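Local structure of dihydroorotase (Saccharomyces cerevisiae S288C, 6L0H) at residues P46-L51 with M72-S77; A119-F124 with K165-D170; H152-E157 with K230-L235; H212-T217 with P285-V290. The protein catalyses the reversible, zinc-dependent cyclisation of N-carbamoyl-L-aspartate to (S)-dihydroorotate, the third step of de novo pyrimidine biosynthesis. All blocks are in the same frame, centred on the assembly; numbering follows the deposited sequence.

Interaction 1 of 4, residues P46-L51 with M72-S77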
loop_
_atom_site.group_PDB
_atom_site.type_symbol
_atom_site.label_atom_id
_atom_site.label_comp_id
_atom_site.label_asym_id
_atom_site.label_seq_id
_atom_site.Cartn_x
_atom_site.Cartn_y
_atom_site.Cartn_z
ATOM N N PRO A 46 3.547 -27.182 6.716
ATOM C CA PRO A 46 4.953 -26.808 6.603
ATOM C C PRO A 46 5.441 -26.929 5.155
ATOM O O PRO A 46 4.809 -27.613 4.364
ATOM C CB PRO A 46 5.652 -27.840 7.493
ATOM C CG PRO A 46 4.836 -29.070 7.309
ATOM C CD PRO A 46 3.400 -28.589 7.150
ATOM N N PRO A 47 6.527 -26.244 4.817
ATOM C CA PRO A 47 7.011 -26.258 3.429
ATOM C C PRO A 47 7.393 -27.658 2.958
ATOM O O PRO A 47 7.638 -28.565 3.756
ATOM C CB PRO A 47 8.240 -25.339 3.471
ATOM C CG PRO A 47 8.134 -24.566 4.753
ATOM C CD PRO A 47 7.351 -25.408 5.705
ATOM N N ILE A 48 7.409 -27.834 1.634
ATOM C CA ILE A 48 7.821 -29.094 1.011
ATOM C C ILE A 48 9.343 -29.121 1.028
ATOM O O ILE A 48 9.982 -28.441 0.223
ATOM C CB ILE A 48 7.312 -29.245 -0.422
ATOM C CG1 ILE A 48 5.913 -28.669 -0.609
ATOM C CG2 ILE A 48 7.366 -30.719 -0.825
ATOM C CD1 ILE A 48 4.869 -29.534 -0.081
ATOM N N THR A 49 9.923 -29.901 1.943
ATOM C CA THR A 49 11.368 -30.086 2.043
ATOM C C THR A 49 11.752 -31.564 2.075
ATOM O O THR A 49 12.923 -31.876 2.307
ATOM C CB THR A 49 11.934 -29.401 3.298
ATOM O OG1 THR A 49 11.309 -29.966 4.450
ATOM C CG2 THR A 49 11.717 -27.875 3.269
ATOM N N THR A 50 10.792 -32.475 1.887
ATOM C CA THR A 50 11.032 -33.911 1.938
ATOM C C THR A 50 10.506 -34.587 0.679
ATOM O O THR A 50 9.560 -34.113 0.037
ATOM C CB THR A 50 10.382 -34.548 3.172
ATOM O OG1 THR A 50 8.977 -34.268 3.175
ATOM C CG2 THR A 50 11.004 -33.982 4.438
ATOM N N LEU A 51 11.136 -35.717 0.349
ATOM C CA LEU A 51 10.842 -36.445 -0.884
ATOM C C LEU A 51 9.437 -37.045 -0.892
ATOM O O LEU A 51 8.691 -36.901 -1.873
ATOM C CB LEU A 51 11.877 -37.550 -1.061
ATOM C CG LEU A 51 11.751 -38.389 -2.313
ATOM C CD1 LEU A 51 11.894 -37.486 -3.515
ATOM C CD2 LEU A 51 12.817 -39.473 -2.306
ATOM N N MET A 72 7.252 -30.018 -10.305
ATOM C CA MET A 72 7.231 -29.830 -8.857
ATOM C C MET A 72 8.515 -29.168 -8.356
ATOM O O MET A 72 9.523 -29.103 -9.061
ATOM C CB MET A 72 7.016 -31.171 -8.135
ATOM C CG MET A 72 5.801 -31.944 -8.584
ATOM S SD MET A 72 4.225 -31.048 -8.409
ATOM C CE MET A 72 4.123 -30.812 -6.635
ATOM N N SER A 73 8.485 -28.710 -7.096
ATOM C CA SER A 73 9.636 -28.017 -6.526
ATOM C C SER A 73 9.769 -28.289 -5.030
ATOM O O SER A 73 8.809 -28.658 -4.356
ATOM C CB SER A 73 9.548 -26.501 -6.764
ATOM O OG SER A 73 8.487 -25.912 -6.012
ATOM N N PHE A 74 10.988 -28.082 -4.521
ATOM C CA PHE A 74 11.307 -27.998 -3.102
ATOM C C PHE A 74 11.358 -26.539 -2.636
ATOM O O PHE A 74 11.629 -25.619 -3.402
ATOM C CB PHE A 74 12.678 -28.634 -2.807
ATOM C CG PHE A 74 12.644 -30.115 -2.594
ATOM C CD1 PHE A 74 11.483 -30.751 -2.161
ATOM C CD2 PHE A 74 13.790 -30.875 -2.801
ATOM C CE1 PHE A 74 11.453 -32.132 -1.951
ATOM C CE2 PHE A 74 13.773 -32.251 -2.601
ATOM C CZ PHE A 74 12.598 -32.882 -2.175
ATOM N N TYR A 75 11.138 -26.355 -1.344
ATOM C CA TYR A 75 11.318 -25.085 -0.659
ATOM C C TYR A 75 12.755 -24.998 -0.153
ATOM O O TYR A 75 13.212 -25.897 0.561
ATOM C CB TYR A 75 10.334 -25.036 0.497
ATOM C CG TYR A 75 10.192 -23.779 1.331
ATOM C CD1 TYR A 75 9.081 -22.938 1.168
ATOM C CD2 TYR A 75 11.073 -23.497 2.358
ATOM C CE1 TYR A 75 8.897 -21.839 1.966
ATOM C CE2 TYR A 75 10.890 -22.378 3.179
ATOM C CZ TYR A 75 9.804 -21.555 2.970
ATOM O OH TYR A 75 9.592 -20.449 3.766
ATOM N N LEU A 76 13.467 -23.935 -0.521
ATOM C CA LEU A 76 14.869 -23.838 -0.114
ATOM C C LEU A 76 14.975 -23.686 1.397
ATOM O O LEU A 76 14.511 -22.692 1.973
ATOM C CB LEU A 76 15.563 -22.670 -0.800
ATOM C CG LEU A 76 17.069 -22.622 -0.553
ATOM C CD1 LEU A 76 17.754 -23.892 -1.066
ATOM C CD2 LEU A 76 17.675 -21.367 -1.191
ATOM N N SER A 77 15.571 -24.688 2.037
ATOM C CA SER A 77 15.666 -24.723 3.482
ATOM C C SER A 77 16.963 -25.411 3.888
ATOM O O SER A 77 17.540 -26.191 3.127
ATOM C CB SER A 77 14.444 -25.445 4.066
ATOM O OG SER A 77 14.689 -26.099 5.299
#
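Phe74 and Tyr75, neighbours in 72-77, meet the loop 46-51 in different ways. Tyr75 offers a ring face: Pro47 CB sits 3.5 Å from the centroid of that ring, 19° off its normal, a CH-pi contact. CB lies over the face, displaced from the centre toward Tyr75 CG, while Pro47 CG leans across toward the hydroxyl half. The phenol swings under the proline because CG is anti to the backbone N (chi1 -174°), and its far end is fixed by a hydrogen bond from Tyr75 OH to the carbonyl of Asn107. The backbone of the same residue makes the one hydrogen bond of the contact, Tyr75 N to Ile48 O, 2.9 Å and nearly straight at 170°. In the TIM-barrel fold of the amidohydrolases these are two successive loops, one following strand 37-40 and the other strand 69-71. Phe74 works through its edge instead: CE1 lies 3.4 Å from Thr50 O, close to the ring plane. Its CD1 runs past Ile48 O, 3.6 Å away, and reaches Ile48 CG2 more loosely at 4.3 Å. Beyond the loop, Phe74 also packs on Leu84 and Ala88 of helix 82-90. Thr49 CG2 lies 3.7 Å from Ser77 CB and also approaches Tyr75 O.

Interaction 2 of 4, residues A119-F124 with K165-D170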
loop_
_atom_site.group_PDB
_atom_site.type_symbol
_atom_site.label_atom_id
_atom_site.label_comp_id
_atom_site.label_asym_id
_atom_site.label_seq_id
_atom_site.Cartn_x
_atom_site.Cartn_y
_atom_site.Cartn_z
ATOM N N ALA A 119 25.584 -20.249 2.484
ATOM C CA ALA A 119 25.198 -21.447 3.232
ATOM C C ALA A 119 24.439 -22.471 2.386
ATOM O O ALA A 119 24.418 -23.654 2.744
ATOM C CB ALA A 119 24.358 -21.057 4.443
ATOM N N PHE A 120 23.860 -22.078 1.255
ATOM C CA PHE A 120 23.142 -23.015 0.397
ATOM C C PHE A 120 23.939 -23.425 -0.832
ATOM O O PHE A 120 23.410 -24.134 -1.690
ATOM C CB PHE A 120 21.794 -22.419 -0.020
ATOM C CG PHE A 120 20.875 -22.235 1.128
ATOM C CD1 PHE A 120 20.220 -23.319 1.671
ATOM C CD2 PHE A 120 20.733 -20.999 1.729
ATOM C CE1 PHE A 120 19.399 -23.169 2.774
ATOM C CE2 PHE A 120 19.913 -20.838 2.831
ATOM C CZ PHE A 120 19.248 -21.918 3.353
ATOM N N TYR A 121 25.200 -23.016 -0.926
ATOM C CA TYR A 121 26.007 -23.388 -2.087
ATOM C C TYR A 121 26.107 -24.898 -2.309
ATOM O O TYR A 121 25.988 -25.327 -3.470
ATOM C CB TYR A 121 27.384 -22.717 -1.958
ATOM C CG TYR A 121 27.369 -21.311 -2.526
ATOM C CD1 TYR A 121 26.184 -20.592 -2.605
ATOM C CD2 TYR A 121 28.518 -20.724 -3.022
ATOM C CE1 TYR A 121 26.154 -19.305 -3.150
ATOM C CE2 TYR A 121 28.498 -19.449 -3.575
ATOM C CZ TYR A 121 27.319 -18.739 -3.635
ATOM O OH TYR A 121 27.314 -17.471 -4.193
ATOM N N PRO A 122 26.235 -25.754 -1.284
ATOM C CA PRO A 122 26.138 -27.198 -1.575
ATOM C C PRO A 122 24.822 -27.583 -2.254
ATOM O O PRO A 122 24.813 -28.459 -3.134
ATOM C CB PRO A 122 26.272 -27.855 -0.191
ATOM C CG PRO A 122 26.857 -26.811 0.695
ATOM C CD PRO A 122 26.433 -25.487 0.155
ATOM N N ILE A 123 23.700 -26.953 -1.872
ATOM C CA ILE A 123 22.438 -27.216 -2.571
ATOM C C ILE A 123 22.520 -26.733 -4.018
ATOM O O ILE A 123 22.155 -27.457 -4.951
ATOM C CB ILE A 123 21.258 -26.566 -1.825
ATOM C CG1 ILE A 123 21.271 -26.939 -0.336
ATOM C CG2 ILE A 123 19.922 -26.944 -2.493
ATOM C CD1 ILE A 123 21.172 -28.453 -0.052
ATOM N N PHE A 124 22.995 -25.502 -4.229
ATOM C CA PHE A 124 23.020 -24.959 -5.593
ATOM C C PHE A 124 23.941 -25.784 -6.489
ATOM O O PHE A 124 23.634 -26.049 -7.666
ATOM C CB PHE A 124 23.483 -23.499 -5.575
ATOM C CG PHE A 124 22.592 -22.563 -4.763
ATOM C CD1 PHE A 124 21.254 -22.857 -4.534
ATOM C CD2 PHE A 124 23.107 -21.381 -4.253
ATOM C CE1 PHE A 124 20.457 -22.007 -3.799
ATOM C CE2 PHE A 124 22.311 -20.508 -3.508
ATOM C CZ PHE A 124 20.979 -20.813 -3.287
ATOM N N LYS A 165 22.879 -11.304 -9.513
ATOM C CA LYS A 165 24.106 -11.286 -10.309
ATOM C C LYS A 165 25.191 -12.169 -9.691
ATOM O O LYS A 165 25.821 -12.972 -10.390
ATOM C CB LYS A 165 24.577 -9.844 -10.495
ATOM C CG LYS A 165 23.673 -9.067 -11.468
ATOM C CD LYS A 165 24.236 -7.725 -11.859
ATOM C CE LYS A 165 23.756 -6.648 -10.924
ATOM N NZ LYS A 165 23.592 -5.336 -11.625
ATOM N N LYS A 166 25.420 -12.041 -8.376
ATOM C CA LYS A 166 26.417 -12.882 -7.712
ATOM C C LYS A 166 26.118 -14.373 -7.898
ATOM O O LYS A 166 27.035 -15.170 -8.136
ATOM C CB LYS A 166 26.518 -12.529 -6.228
ATOM C CG LYS A 166 27.596 -13.333 -5.455
ATOM C CD LYS A 166 28.988 -12.716 -5.650
ATOM C CE LYS A 166 30.147 -13.646 -5.202
ATOM N NZ LYS A 166 29.941 -14.257 -3.859
ATOM N N LEU A 167 24.855 -14.783 -7.728
ATOM C CA LEU A 167 24.496 -16.189 -7.938
ATOM C C LEU A 167 24.802 -16.628 -9.362
ATOM O O LEU A 167 25.366 -17.705 -9.587
ATOM C CB LEU A 167 23.009 -16.430 -7.640
ATOM C CG LEU A 167 22.579 -16.387 -6.173
ATOM C CD1 LEU A 167 21.047 -16.480 -6.056
ATOM C CD2 LEU A 167 23.278 -17.508 -5.397
ATOM N N HIS A 168 24.408 -15.811 -10.340
ATOM C CA HIS A 168 24.657 -16.158 -11.734
ATOM C C HIS A 168 26.156 -16.250 -12.010
ATOM O O HIS A 168 26.605 -17.135 -12.754
ATOM C CB HIS A 168 23.980 -15.133 -12.644
ATOM C CG HIS A 168 24.293 -15.311 -14.095
ATOM N ND1 HIS A 168 24.204 -16.530 -14.733
ATOM C CD2 HIS A 168 24.690 -14.421 -15.037
ATOM C CE1 HIS A 168 24.527 -16.384 -16.007
ATOM N NE2 HIS A 168 24.825 -15.115 -16.218
ATOM N N ASN A 169 26.942 -15.358 -11.397
ATOM C CA ASN A 169 28.398 -15.384 -11.545
ATOM C C ASN A 169 28.988 -16.647 -10.935
ATOM O O ASN A 169 29.792 -17.334 -11.571
ATOM C CB ASN A 169 29.012 -14.158 -10.864
ATOM C CG ASN A 169 30.534 -14.225 -10.764
ATOM O OD1 ASN A 169 31.241 -13.774 -11.667
ATOM N ND2 ASN A 169 31.047 -14.767 -9.650
ATOM N N ASP A 170 28.599 -16.968 -9.699
ATOM C CA ASP A 170 29.194 -18.104 -9.002
ATOM C C ASP A 170 28.705 -19.443 -9.527
ATOM O O ASP A 170 29.375 -20.453 -9.299
ATOM C CB ASP A 170 28.891 -18.050 -7.495
ATOM C CG ASP A 170 29.624 -16.943 -6.781
ATOM O OD1 ASP A 170 30.276 -16.121 -7.452
ATOM O OD2 ASP A 170 29.552 -16.889 -5.537
#
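Tyr121 reaches from the first turn of helix 121-130 to the last turn of helix 156-170, ending on Asp170. Contact begins beyond CB and CG, where CE1 comes 4.1 Å from Leu167 CD2, a loose approach oblique to the ring. On the other flank CE2 passes 3.4 Å from Asp170 OD2, which lies near the ring plane at the edge; CZ is 3.5 Å from Asp170 OD2. At the tip, Tyr121 OH donates to Asp170 OD2 over 2.7 Å, arriving on the anti side of the carboxylate, 31° out of its plane; ring and carboxylate planes stand 89° apart. Both residues belong to helices on the outside of a TIM barrel, and the bond ties the start of one to the end of the other. Lys166, one turn before Asp170, is bent at its second and fourth torsions (chi2 82°), which brings NZ within 3.1 Å of the same Asp170 OD2, a salt bridge on the syn side. Asn169 ND2 holds the other oxygen, Asp170 OD1, at 2.7 Å, so the carboxylate is gripped at both ends. A leucine in place of Asp170 would probably leave the Tyr121 hydroxyl and the Lys166 ammonium without their shared acceptor. Toward the barrel, Leu167 CD2 packs 3.7 Å from Phe124 CE2, the side chains crossing at about a right angle; Phe124 and Leu167 also touch Leu134 and Leu136 of strand 133-136.

Interaction 3 of 4, residues H152-E157 with K230-L235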
loop_
_atom_site.group_PDB
_atom_site.type_symbol
_atom_site.label_atom_id
_atom_site.label_comp_id
_atom_site.label_asym_id
_atom_site.label_seq_id
_atom_site.Cartn_x
_atom_site.Cartn_y
_atom_site.Cartn_z
ATOM N N HIS A 152 12.596 -1.026 1.498
ATOM C CA HIS A 152 11.150 -1.009 1.719
ATOM C C HIS A 152 10.463 -1.785 0.585
ATOM O O HIS A 152 11.117 -2.281 -0.335
ATOM C CB HIS A 152 10.657 0.435 1.802
ATOM C CG HIS A 152 11.160 1.291 0.691
ATOM N ND1 HIS A 152 10.571 1.316 -0.554
ATOM C CD2 HIS A 152 12.225 2.126 0.618
ATOM C CE1 HIS A 152 11.238 2.143 -1.343
ATOM N NE2 HIS A 152 12.247 2.647 -0.656
ATOM N N VAL A 153 9.130 -1.912 0.650
ATOM C CA VAL A 153 8.435 -2.767 -0.309
ATOM C C VAL A 153 8.593 -2.283 -1.736
ATOM O O VAL A 153 8.413 -3.076 -2.666
ATOM C CB VAL A 153 6.931 -2.941 0.013
ATOM C CG1 VAL A 153 6.750 -3.804 1.256
ATOM C CG2 VAL A 153 6.243 -1.607 0.154
ATOM N N LEU A 154 8.904 -1.000 -1.946
ATOM C CA LEU A 154 9.032 -0.493 -3.316
ATOM C C LEU A 154 10.394 -0.763 -3.950
ATOM O O LEU A 154 10.465 -0.956 -5.165
ATOM C CB LEU A 154 8.751 0.999 -3.374
ATOM C CG LEU A 154 7.310 1.403 -3.139
ATOM C CD1 LEU A 154 7.264 2.831 -3.520
ATOM C CD2 LEU A 154 6.311 0.585 -3.957
ATOM N N ASN A 155 11.477 -0.742 -3.177
ATOM C CA ASN A 155 12.810 -0.962 -3.729
ATOM C C ASN A 155 13.410 -2.309 -3.333
ATOM O O ASN A 155 14.582 -2.572 -3.645
ATOM C CB ASN A 155 13.743 0.184 -3.330
ATOM C CG ASN A 155 14.126 0.152 -1.863
ATOM O OD1 ASN A 155 13.609 -0.642 -1.068
ATOM N ND2 ASN A 155 15.056 1.024 -1.497
ATOM N N ALA A 156 12.640 -3.166 -2.655
ATOM C CA ALA A 156 13.184 -4.435 -2.180
ATOM C C ALA A 156 13.607 -5.344 -3.336
ATOM O O ALA A 156 14.567 -6.109 -3.199
ATOM C CB ALA A 156 12.160 -5.141 -1.290
ATOM N N GLU A 157 12.906 -5.281 -4.468
ATOM C CA GLU A 157 13.319 -6.046 -5.645
ATOM C C GLU A 157 14.615 -5.495 -6.239
ATOM O O GLU A 157 15.551 -6.248 -6.541
ATOM C CB GLU A 157 12.201 -6.040 -6.687
ATOM C CG GLU A 157 12.544 -6.783 -7.999
ATOM C CD GLU A 157 11.320 -6.909 -8.904
ATOM O OE1 GLU A 157 10.342 -7.576 -8.486
ATOM O OE2 GLU A 157 11.322 -6.330 -10.012
ATOM N N LYS A 230 2.771 -9.775 -3.237
ATOM C CA LYS A 230 4.229 -9.625 -3.231
ATOM C C LYS A 230 4.840 -10.204 -4.512
ATOM O O LYS A 230 4.417 -11.274 -4.963
ATOM C CB LYS A 230 4.846 -10.333 -2.022
ATOM C CG LYS A 230 4.397 -9.788 -0.698
ATOM C CD LYS A 230 4.569 -8.273 -0.683
ATOM C CE LYS A 230 5.289 -7.831 0.541
ATOM N NZ LYS A 230 6.762 -7.805 0.411
ATOM N N PRO A 231 5.835 -9.534 -5.138
ATOM C CA PRO A 231 6.238 -8.154 -4.858
ATOM C C PRO A 231 5.068 -7.241 -5.191
ATOM O O PRO A 231 4.211 -7.569 -6.023
ATOM C CB PRO A 231 7.435 -7.902 -5.802
ATOM C CG PRO A 231 7.806 -9.253 -6.374
ATOM C CD PRO A 231 6.528 -10.072 -6.316
ATOM N N VAL A 232 5.006 -6.129 -4.472
ATOM C CA VAL A 232 3.907 -5.192 -4.617
ATOM C C VAL A 232 3.923 -4.584 -6.028
ATOM O O VAL A 232 4.991 -4.351 -6.605
ATOM C CB VAL A 232 4.104 -4.166 -3.486
ATOM C CG1 VAL A 232 4.417 -2.783 -3.985
ATOM C CG2 VAL A 232 3.048 -4.263 -2.427
ATOM N N ALA A 233 2.739 -4.350 -6.609
ATOM C CA ALA A 233 2.673 -3.562 -7.844
ATOM C C ALA A 233 3.182 -2.141 -7.603
ATOM O O ALA A 233 2.837 -1.501 -6.607
ATOM C CB ALA A 233 1.238 -3.511 -8.394
ATOM N N LYS A 234 3.988 -1.638 -8.528
ATOM C CA LYS A 234 4.782 -0.432 -8.300
ATOM C C LYS A 234 4.251 0.700 -9.178
ATOM O O LYS A 234 3.035 0.917 -9.187
ATOM C CB LYS A 234 6.254 -0.786 -8.469
ATOM C CG LYS A 234 6.665 -1.921 -7.502
ATOM C CD LYS A 234 8.109 -2.339 -7.637
ATOM C CE LYS A 234 8.525 -3.239 -6.468
ATOM N NZ LYS A 234 7.656 -4.456 -6.305
ATOM N N LEU A 235 5.084 1.438 -9.882
ATOM C CA LEU A 235 4.695 2.689 -10.525
ATOM C C LEU A 235 4.338 2.501 -11.990
ATOM O O LEU A 235 4.793 1.553 -12.642
ATOM C CB LEU A 235 5.848 3.688 -10.432
ATOM C CG LEU A 235 6.252 4.052 -9.011
ATOM C CD1 LEU A 235 7.128 5.294 -9.061
ATOM C CD2 LEU A 235 5.016 4.287 -8.147
HETATM O O HOH W 1 9.860 -4.921 -4.258
HETATM O O HOH W 2 6.990 -5.366 -2.735
#
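Lys230 brings its ammonium NZ 4.1 Å from Val153 CG1, at the start of a loop lining the metal site of this TIM-barrel amidohydrolase. Its chain is bent, NZ hydrogen-bonds to Val104 O, and the side chain touches the bound malate, (2S)-2-hydroxybutanedioic acid. Pro231, preceded by a cis peptide bond, lays CG 3.7 Å from Glu157 OE1 and packs against His180, a zinc ligand by similarity. The Glu157 carboxylate itself is held elsewhere, by the hydroxyls of Thr182 and Ser183. Val232 adds the apolar part, CG1 lying 3.9 Å from Leu154 CD2; the same leucine packs on Leu154 of the second subunit, so the contact borders the dimer interface. The backbone of Val232 joins in through a water that accepts from Val232 N and lies 2.7 Å from Val153 O. Lys234 runs extended as far as CE, and CE passes 3.3 Å from Leu154 O. A bend at the last torsion, chi4 56°, turns NZ back to Val232 O, 2.7 Å away in the carbonyl plane and on a lone pair; Thr182 OG1 is a second partner. A second water, also near Val153 O, accepts from Glu157 N at 3.1 Å and, weakly, from Lys234 NZ at 3.0 Å.

Interaction 4 of 4, residues H212-T217 with P285-V290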
loop_
_atom_site.group_PDB
_atom_site.type_symbol
_atom_site.label_atom_id
_atom_site.label_comp_id
_atom_site.label_asym_id
_atom_site.label_seq_id
_atom_site.Cartn_x
_atom_site.Cartn_y
_atom_site.Cartn_z
ATOM N N HIS A 212 -1.346 -10.061 -13.324
ATOM C CA HIS A 212 -1.821 -8.873 -12.621
ATOM C C HIS A 212 -0.817 -7.722 -12.663
ATOM O O HIS A 212 -1.243 -6.563 -12.692
ATOM C CB HIS A 212 -2.244 -9.207 -11.179
ATOM C CG HIS A 212 -1.276 -10.059 -10.414
ATOM N ND1 HIS A 212 -1.197 -11.430 -10.572
ATOM C CD2 HIS A 212 -0.389 -9.740 -9.439
ATOM C CE1 HIS A 212 -0.279 -11.913 -9.748
ATOM N NE2 HIS A 212 0.222 -10.908 -9.046
ATOM N N HIS A 213 0.500 -7.990 -12.662
ATOM C CA HIS A 213 1.468 -6.890 -12.771
ATOM C C HIS A 213 1.481 -6.229 -14.150
ATOM O O HIS A 213 2.172 -5.217 -14.339
ATOM C CB HIS A 213 2.886 -7.354 -12.414
ATOM C CG HIS A 213 3.052 -7.719 -10.972
ATOM N ND1 HIS A 213 3.236 -9.020 -10.554
ATOM C CD2 HIS A 213 3.025 -6.960 -9.850
ATOM C CE1 HIS A 213 3.333 -9.046 -9.237
ATOM N NE2 HIS A 213 3.210 -7.810 -8.785
ATOM N N LEU A 214 0.820 -6.824 -15.130
ATOM C CA LEU A 214 0.630 -6.208 -16.427
ATOM C C LEU A 214 -0.520 -5.206 -16.426
ATOM O O LEU A 214 -0.675 -4.474 -17.403
ATOM C CB LEU A 214 0.364 -7.313 -17.467
ATOM C CG LEU A 214 1.498 -7.923 -18.292
ATOM C CD1 LEU A 214 2.749 -8.127 -17.507
ATOM C CD2 LEU A 214 1.076 -9.234 -18.958
ATOM N N PHE A 215 -1.343 -5.183 -15.375
ATOM C CA PHE A 215 -2.480 -4.273 -15.225
ATOM C C PHE A 215 -2.338 -3.314 -14.055
ATOM O O PHE A 215 -2.733 -2.157 -14.161
ATOM C CB PHE A 215 -3.784 -5.068 -14.998
ATOM C CG PHE A 215 -4.279 -5.864 -16.195
ATOM C CD1 PHE A 215 -3.851 -7.172 -16.406
ATOM C CD2 PHE A 215 -5.250 -5.334 -17.051
ATOM C CE1 PHE A 215 -4.355 -7.931 -17.466
ATOM C CE2 PHE A 215 -5.744 -6.086 -18.125
ATOM C CZ PHE A 215 -5.293 -7.387 -18.321
ATOM N N LEU A 216 -1.770 -3.768 -12.945
ATOM C CA LEU A 216 -1.864 -3.075 -11.667
ATOM C C LEU A 216 -0.724 -2.103 -11.469
ATOM O O LEU A 216 0.399 -2.291 -11.958
ATOM C CB LEU A 216 -1.858 -4.041 -10.482
ATOM C CG LEU A 216 -2.997 -5.041 -10.433
ATOM C CD1 LEU A 216 -2.819 -5.963 -9.230
ATOM C CD2 LEU A 216 -4.364 -4.344 -10.428
ATOM N N THR A 217 -1.041 -1.083 -10.689
ATOM C CA THR A 217 -0.159 -0.044 -10.216
ATOM C C THR A 217 -0.451 0.140 -8.720
ATOM O O THR A 217 -1.439 -0.396 -8.192
ATOM C CB THR A 217 -0.412 1.207 -11.084
ATOM O OG1 THR A 217 0.654 1.357 -12.026
ATOM C CG2 THR A 217 -0.623 2.442 -10.299
ATOM N N PRO A 285 -6.735 -15.930 -20.849
ATOM C CA PRO A 285 -7.518 -14.761 -21.286
ATOM C C PRO A 285 -7.057 -13.427 -20.677
ATOM O O PRO A 285 -7.126 -12.406 -21.381
ATOM C CB PRO A 285 -8.951 -15.126 -20.857
ATOM C CG PRO A 285 -8.977 -16.600 -20.906
ATOM C CD PRO A 285 -7.615 -17.041 -20.440
ATOM N N TYR A 286 -6.590 -13.380 -19.413
ATOM C CA TYR A 286 -6.045 -12.117 -18.899
ATOM C C TYR A 286 -4.870 -11.648 -19.748
ATOM O O TYR A 286 -4.749 -10.460 -20.060
ATOM C CB TYR A 286 -5.558 -12.233 -17.444
ATOM C CG TYR A 286 -6.579 -12.470 -16.351
ATOM C CD1 TYR A 286 -7.622 -11.573 -16.107
ATOM C CD2 TYR A 286 -6.465 -13.582 -15.523
ATOM C CE1 TYR A 286 -8.540 -11.799 -15.072
ATOM C CE2 TYR A 286 -7.370 -13.827 -14.517
ATOM C CZ TYR A 286 -8.401 -12.933 -14.280
ATOM O OH TYR A 286 -9.270 -13.216 -13.246
ATOM N N ILE A 287 -3.953 -12.561 -20.074
ATOM C CA ILE A 287 -2.763 -12.185 -20.837
ATOM C C ILE A 287 -3.146 -11.755 -22.245
ATOM O O ILE A 287 -2.589 -10.793 -22.793
ATOM C CB ILE A 287 -1.760 -13.356 -20.876
ATOM C CG1 ILE A 287 -1.360 -13.771 -19.462
ATOM C CG2 ILE A 287 -0.550 -13.000 -21.738
ATOM C CD1 ILE A 287 -0.658 -12.625 -18.657
ATOM N N ALA A 288 -4.093 -12.476 -22.851
ATOM C CA ALA A 288 -4.547 -12.156 -24.198
ATOM C C ALA A 288 -5.024 -10.720 -24.285
ATOM O O ALA A 288 -4.808 -10.054 -25.299
ATOM C CB ALA A 288 -5.674 -13.100 -24.617
ATOM N N GLN A 289 -5.732 -10.251 -23.251
ATOM C CA GLN A 289 -6.176 -8.860 -23.206
ATOM C C GLN A 289 -4.996 -7.908 -23.371
ATOM O O GLN A 289 -5.061 -6.944 -24.139
ATOM C CB GLN A 289 -6.901 -8.589 -21.884
ATOM C CG GLN A 289 -7.916 -7.453 -21.934
ATOM C CD GLN A 289 -9.117 -7.788 -22.826
ATOM O OE1 GLN A 289 -9.687 -8.878 -22.746
ATOM N NE2 GLN A 289 -9.495 -6.847 -23.690
ATOM N N VAL A 290 -3.905 -8.167 -22.646
ATOM C CA VAL A 290 -2.740 -7.289 -22.721
ATOM C C VAL A 290 -2.132 -7.331 -24.114
ATOM O O VAL A 290 -1.844 -6.287 -24.718
ATOM C CB VAL A 290 -1.705 -7.681 -21.655
ATOM C CG1 VAL A 290 -0.431 -6.888 -21.872
ATOM C CG2 VAL A 290 -2.282 -7.478 -20.258
#
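The loop that follows strand 205-209 of the barrel's parallel sheet packs here on helix 283-293, with Leu214 and Phe215 facing Tyr286, Ile287, Gln289 and Val290. Val290 sits between the two loop side chains. Its CG2 meets Phe215 CE1 at 3.5 Å, obliquely to the ring, and Leu214 CB at 3.8 Å. Since Val290 CG1 is anti to the backbone N (chi1 172°), CG2 falls beside that N, on the side of Phe215, while CG1 is left to approach Leu214 CD2. Leu214 crosses the valine at about a right angle and extends CD2 to Ile287 CD1, 3.8 Å away. The rim of the Phe215 ring points at the helix: CZ lies 3.6 Å from Tyr286 O, which is in the ring plane, and Gln289 CB is also at that edge, 4.1 Å from CZ. Polar ends turn elsewhere, with Tyr286 OH bonded to Phe349 O and Gln289 OE1 to Ser356 N. With an alanine in place of Phe215 the ring is gone, which would probably leave a gap beside Val290 CG2 and Tyr286 O without its aromatic C-H neighbours. With no hydrogen bond between the segments, the join depends on the fit of branched and aromatic carbons, supplemented by aromatic C-H groups turned toward a helix carbonyl.

How the interactions relate
Interactions 3 and 4 adjoin, their centres 18 Å apart: Pro231 O lies 2.9 Å from His213 NE2, a probable hydrogen bond, and Ala233 CB packs on Leu216 CB. Interaction 3 is nearest the active site, with the Lys230 side chain about 4 Å from the bound malate and that of Pro231 about 5 Å from a zinc ion. In interaction 1 the side chain of Tyr75 is about 9 Å from the bound malate, (2S)-2-hydroxybutanedioic acid. Interactions 1 and 2 touch through Leu76, whose CD1 lies 3.7 Å from Phe120 CD1. Helix 156-170 serves both interactions 2 and 3, whose centres are 24 Å apart. Interactions 1 and 2 each lie across the chain's centre from interaction 4.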